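Local coordinates for protein 5-formaminoimidazole-4-carboxamide-1-(Beta)-D-ribofuranosyl 5'-monophosphate synthetase (Thermococcus kodakarensis, PDB 2PBZ) that binds ATP and is probably a PurP-type ligase of purine (IMP) biosynthesis, forming a carbon-nitrogen bond with the help of magnesium or manganese, at residues L223-F234 with F250-F260. Sequence-based numbering, arbitrary orientation.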
loop_
_atom_site.group_PDB
_atom_site.type_symbol
_atom_site.label_atom_id
_atom_site.label_comp_id
_atom_site.label_asym_id
_atom_site.label_seq_id
_atom_site.Cartn_x
_atom_site.Cartn_y
_atom_site.Cartn_z
ATOM N N LEU A 223 -11.201 -2.884 15.090
ATOM C CA LEU A 223 -11.214 -4.331 14.849
ATOM C C LEU A 223 -10.002 -5.082 15.399
ATOM O O LEU A 223 -10.044 -6.297 15.574
ATOM C CB LEU A 223 -11.271 -4.604 13.348
ATOM C CG LEU A 223 -12.393 -3.994 12.517
ATOM C CD1 LEU A 223 -12.042 -4.127 11.055
ATOM C CD2 LEU A 223 -13.712 -4.673 12.834
ATOM N N LEU A 224 -8.922 -4.357 15.656
ATOM C CA LEU A 224 -7.700 -4.965 16.145
ATOM C C LEU A 224 -7.813 -5.699 17.471
ATOM O O LEU A 224 -7.296 -6.810 17.603
ATOM C CB LEU A 224 -6.595 -3.913 16.241
ATOM C CG LEU A 224 -6.165 -3.324 14.908
ATOM C CD1 LEU A 224 -5.059 -2.318 15.142
ATOM C CD2 LEU A 224 -5.715 -4.439 13.980
ATOM N N PRO A 225 -8.469 -5.094 18.477
ATOM C CA PRO A 225 -8.610 -5.752 19.781
ATOM C C PRO A 225 -9.152 -7.176 19.653
ATOM O O PRO A 225 -8.656 -8.116 20.260
ATOM C CB PRO A 225 -9.576 -4.830 20.517
ATOM C CG PRO A 225 -9.213 -3.489 19.981
ATOM C CD PRO A 225 -9.085 -3.754 18.502
ATOM N N GLN A 226 -10.181 -7.316 18.837
ATOM C CA GLN A 226 -10.828 -8.598 18.612
ATOM C C GLN A 226 -9.839 -9.625 18.054
ATOM O O GLN A 226 -9.835 -10.795 18.448
ATOM C CB GLN A 226 -11.977 -8.390 17.628
ATOM C CG GLN A 226 -13.296 -8.923 18.086
ATOM C CD GLN A 226 -13.388 -10.419 17.940
ATOM O OE1 GLN A 226 -13.118 -11.173 18.887
ATOM N NE2 GLN A 226 -13.753 -10.871 16.740
ATOM N N LEU A 227 -9.004 -9.178 17.122
ATOM C CA LEU A 227 -8.030 -10.064 16.500
ATOM C C LEU A 227 -6.967 -10.477 17.505
ATOM O O LEU A 227 -6.512 -11.618 17.521
ATOM C CB LEU A 227 -7.396 -9.370 15.290
ATOM C CG LEU A 227 -8.351 -9.163 14.108
ATOM C CD1 LEU A 227 -7.679 -8.321 13.050
ATOM C CD2 LEU A 227 -8.778 -10.510 13.525
ATOM N N TYR A 228 -6.584 -9.530 18.351
ATOM C CA TYR A 228 -5.593 -9.773 19.378
ATOM C C TYR A 228 -6.084 -10.861 20.305
ATOM O O TYR A 228 -5.319 -11.746 20.682
ATOM C CB TYR A 228 -5.354 -8.499 20.171
ATOM C CG TYR A 228 -4.403 -8.674 21.315
ATOM C CD1 TYR A 228 -3.058 -8.979 21.092
ATOM C CD2 TYR A 228 -4.841 -8.522 22.623
ATOM C CE1 TYR A 228 -2.164 -9.121 22.154
ATOM C CE2 TYR A 228 -3.958 -8.662 23.694
ATOM C CZ TYR A 228 -2.619 -8.958 23.448
ATOM O OH TYR A 228 -1.748 -9.051 24.496
ATOM N N ASP A 229 -7.364 -10.778 20.672
ATOM C CA ASP A 229 -7.989 -11.757 21.546
ATOM C C ASP A 229 -7.921 -13.132 20.911
ATOM O O ASP A 229 -7.561 -14.103 21.568
ATOM C CB ASP A 229 -9.444 -11.391 21.811
ATOM C CG ASP A 229 -9.592 -10.106 22.600
ATOM O OD1 ASP A 229 -8.746 -9.841 23.481
ATOM O OD2 ASP A 229 -10.569 -9.363 22.348
ATOM N N TYR A 230 -8.284 -13.212 19.636
ATOM C CA TYR A 230 -8.241 -14.480 18.924
ATOM C C TYR A 230 -6.809 -14.989 18.904
ATOM O O TYR A 230 -6.567 -16.180 19.065
ATOM C CB TYR A 230 -8.724 -14.314 17.485
ATOM C CG TYR A 230 -10.210 -14.140 17.333
ATOM C CD1 TYR A 230 -10.736 -13.516 16.208
ATOM C CD2 TYR A 230 -11.097 -14.590 18.314
ATOM C CE1 TYR A 230 -12.114 -13.334 16.063
ATOM C CE2 TYR A 230 -12.478 -14.415 18.174
ATOM C CZ TYR A 230 -12.975 -13.786 17.048
ATOM O OH TYR A 230 -14.327 -13.605 16.893
ATOM N N GLY A 231 -5.864 -14.074 18.706
ATOM C CA GLY A 231 -4.456 -14.440 18.668
ATOM C C GLY A 231 -3.968 -15.011 19.988
ATOM O O GLY A 231 -3.294 -16.050 20.022
ATOM N N LEU A 232 -4.308 -14.324 21.076
ATOM C CA LEU A 232 -3.931 -14.765 22.410
ATOM C C LEU A 232 -4.447 -16.166 22.646
ATOM O O LEU A 232 -3.724 -17.034 23.132
ATOM C CB LEU A 232 -4.520 -13.831 23.462
ATOM C CG LEU A 232 -3.618 -12.684 23.905
ATOM C CD1 LEU A 232 -4.321 -11.893 24.997
ATOM C CD2 LEU A 232 -2.302 -13.241 24.442
ATOM N N ALA A 233 -5.707 -16.381 22.288
ATOM C CA ALA A 233 -6.332 -17.674 22.474
ATOM C C ALA A 233 -5.617 -18.727 21.657
ATOM O O ALA A 233 -5.430 -19.852 22.106
ATOM C CB ALA A 233 -7.790 -17.608 22.074
ATOM N N PHE A 234 -5.206 -18.361 20.448
ATOM C CA PHE A 234 -4.518 -19.308 19.577
ATOM C C PHE A 234 -3.216 -19.780 20.225
ATOM O O PHE A 234 -2.890 -20.962 20.191
ATOM C CB PHE A 234 -4.214 -18.659 18.229
ATOM C CG PHE A 234 -3.696 -19.616 17.207
ATOM C CD1 PHE A 234 -4.545 -20.549 16.609
ATOM C CD2 PHE A 234 -2.344 -19.622 16.866
ATOM C CE1 PHE A 234 -4.048 -21.483 15.683
ATOM C CE2 PHE A 234 -1.840 -20.547 15.946
ATOM C CZ PHE A 234 -2.695 -21.480 15.356
ATOM N N PHE A 250 3.260 -16.289 12.924
ATOM C CA PHE A 250 2.139 -17.135 12.554
ATOM C C PHE A 250 1.076 -16.174 12.071
ATOM O O PHE A 250 1.155 -14.977 12.338
ATOM C CB PHE A 250 1.661 -18.025 13.735
ATOM C CG PHE A 250 0.982 -17.278 14.860
ATOM C CD1 PHE A 250 -0.400 -17.287 14.977
ATOM C CD2 PHE A 250 1.724 -16.593 15.814
ATOM C CE1 PHE A 250 -1.037 -16.623 16.033
ATOM C CE2 PHE A 250 1.106 -15.930 16.868
ATOM C CZ PHE A 250 -0.280 -15.945 16.979
ATOM N N ALA A 251 0.104 -16.680 11.329
ATOM C CA ALA A 251 -0.944 -15.814 10.824
ATOM C C ALA A 251 -2.302 -16.476 10.809
ATOM O O ALA A 251 -2.429 -17.680 10.575
ATOM C CB ALA A 251 -0.590 -15.333 9.425
ATOM N N LEU A 252 -3.319 -15.672 11.074
ATOM C CA LEU A 252 -4.685 -16.149 11.049
ATOM C C LEU A 252 -5.296 -15.536 9.792
ATOM O O LEU A 252 -5.094 -14.359 9.503
ATOM C CB LEU A 252 -5.422 -15.682 12.302
ATOM C CG LEU A 252 -4.773 -16.136 13.611
ATOM C CD1 LEU A 252 -5.503 -15.549 14.797
ATOM C CD2 LEU A 252 -4.787 -17.650 13.668
ATOM N N HIS A 253 -6.003 -16.342 9.018
ATOM C CA HIS A 253 -6.618 -15.858 7.793
ATOM C C HIS A 253 -8.127 -15.687 7.990
ATOM O O HIS A 253 -8.806 -16.579 8.489
ATOM C CB HIS A 253 -6.302 -16.829 6.643
ATOM C CG HIS A 253 -4.833 -17.020 6.408
ATOM N ND1 HIS A 253 -4.328 -17.940 5.514
ATOM C CD2 HIS A 253 -3.759 -16.398 6.953
ATOM C CE1 HIS A 253 -3.008 -17.877 5.517
ATOM N NE2 HIS A 253 -2.639 -16.950 6.383
ATOM N N PHE A 254 -8.650 -14.534 7.598
ATOM C CA PHE A 254 -10.070 -14.272 7.787
ATOM C C PHE A 254 -10.813 -13.751 6.593
ATOM O O PHE A 254 -10.238 -13.209 5.660
ATOM C CB PHE A 254 -10.304 -13.244 8.897
ATOM C CG PHE A 254 -9.952 -13.719 10.263
ATOM C CD1 PHE A 254 -8.709 -13.414 10.826
ATOM C CD2 PHE A 254 -10.883 -14.431 11.016
ATOM C CE1 PHE A 254 -8.411 -13.812 12.136
ATOM C CE2 PHE A 254 -10.596 -14.829 12.321
ATOM C CZ PHE A 254 -9.364 -14.519 12.882
ATOM N N ALA A 255 -12.124 -13.881 6.679
ATOM C CA ALA A 255 -13.036 -13.397 5.666
ATOM C C ALA A 255 -13.867 -12.407 6.466
ATOM O O ALA A 255 -14.527 -12.798 7.433
ATOM C CB ALA A 255 -13.908 -14.526 5.156
ATOM N N TYR A 256 -13.822 -11.127 6.112
ATOM C CA TYR A 256 -14.613 -10.167 6.863
ATOM C C TYR A 256 -15.972 -9.936 6.198
ATOM O O TYR A 256 -16.072 -9.328 5.128
ATOM C CB TYR A 256 -13.862 -8.849 7.032
ATOM C CG TYR A 256 -14.483 -7.979 8.091
ATOM C CD1 TYR A 256 -14.585 -8.422 9.407
ATOM C CD2 TYR A 256 -15.009 -6.737 7.778
ATOM C CE1 TYR A 256 -15.203 -7.651 10.388
ATOM C CE2 TYR A 256 -15.635 -5.950 8.757
ATOM C CZ TYR A 256 -15.728 -6.419 10.066
ATOM O OH TYR A 256 -16.350 -5.661 11.037
ATOM N N ASP A 257 -17.002 -10.457 6.860
ATOM C CA ASP A 257 -18.414 -10.401 6.439
ATOM C C ASP A 257 -18.910 -9.121 7.059
ATOM O O ASP A 257 -19.769 -8.428 6.546
ATOM C CB ASP A 257 -19.177 -11.552 7.119
ATOM C CG ASP A 257 -20.002 -12.376 6.165
ATOM O OD1 ASP A 257 -20.718 -13.280 6.660
ATOM O OD2 ASP A 257 -19.934 -12.137 4.941
ATOM N N GLY A 258 -18.316 -8.859 8.211
ATOM C CA GLY A 258 -18.654 -7.733 9.045
ATOM C C GLY A 258 -18.712 -8.449 10.373
ATOM O O GLY A 258 -19.189 -7.903 11.364
ATOM N N SER A 259 -18.219 -9.694 10.378
ATOM C CA SER A 259 -18.231 -10.519 11.586
ATOM C C SER A 259 -17.154 -11.606 11.704
ATOM O O SER A 259 -17.367 -12.584 12.439
ATOM C CB SER A 259 -19.582 -11.209 11.743
ATOM O OG SER A 259 -19.689 -12.281 10.825
ATOM N N PHE A 260 -16.038 -11.470 10.983
ATOM C CA PHE A 260 -14.923 -12.441 11.065
ATOM C C PHE A 260 -15.205 -13.946 11.136
ATOM O O PHE A 260 -15.808 -14.447 12.087
ATOM C CB PHE A 260 -14.005 -12.111 12.257
ATOM C CG PHE A 260 -13.080 -10.952 12.013
ATOM C CD1 PHE A 260 -12.827 -10.017 13.016
ATOM C CD2 PHE A 260 -12.473 -10.780 10.768
ATOM C CE1 PHE A 260 -11.989 -8.931 12.780
ATOM C CE2 PHE A 260 -11.626 -9.691 10.521
ATOM C CZ PHE A 260 -11.386 -8.765 11.532
HETATM O O HOH W 1 -15.704 -13.609 14.580
#
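Phe234, on helix 224-234, and Phe250, on strand 250-255, have ring planes tilted by only 17° yet strongly offset, centroids 5.3 Å apart; the rings hardly cover one another, and their nearest atoms are Phe234 CD2 and Phe250 CE1 at 3.4 Å. With CG anti to the backbone N (chi1 -171°), the Phe234 ring also presents one face to Leu252, whose CD2 sits 4.2 Å from the ring centroid in a CH-pi contact. Were Phe234 an alanine, a gap would probably open between helix and strand, with Leu252 CD2 deprived of its aromatic partner and Phe250 of the ring it packs against on this side. Close approach continues at Leu227, whose CD2 touches Phe254 CE1 at 3.6 Å and lies over one face of the Phe260 ring in a CH-pi contact, while Tyr256 CD1 lies over the opposite face. Leu252 CD1 rests 4.2 Å from Gly231 CA.

The margin at Gln226 and Tyr230 is more polar and partly exposed. Gln226 NE2 donates to Tyr230 OH (2.8 Å, 157°), the hydroxyl lying near the plane of the Gln226 amide, and a water bridges that hydroxyl to Phe260 O, linking helix and loop indirectly.

The helix thus packs on one face of the antiparallel sheet of an ATP-grasp-related domain, with strand 250-255 between strands 170-178 and 261-266; Leu227 also reaches Val173 and Leu186, while Tyr228, whose CB points away from strand 250-255, meets Phe38 of a second subunit edge-to-face.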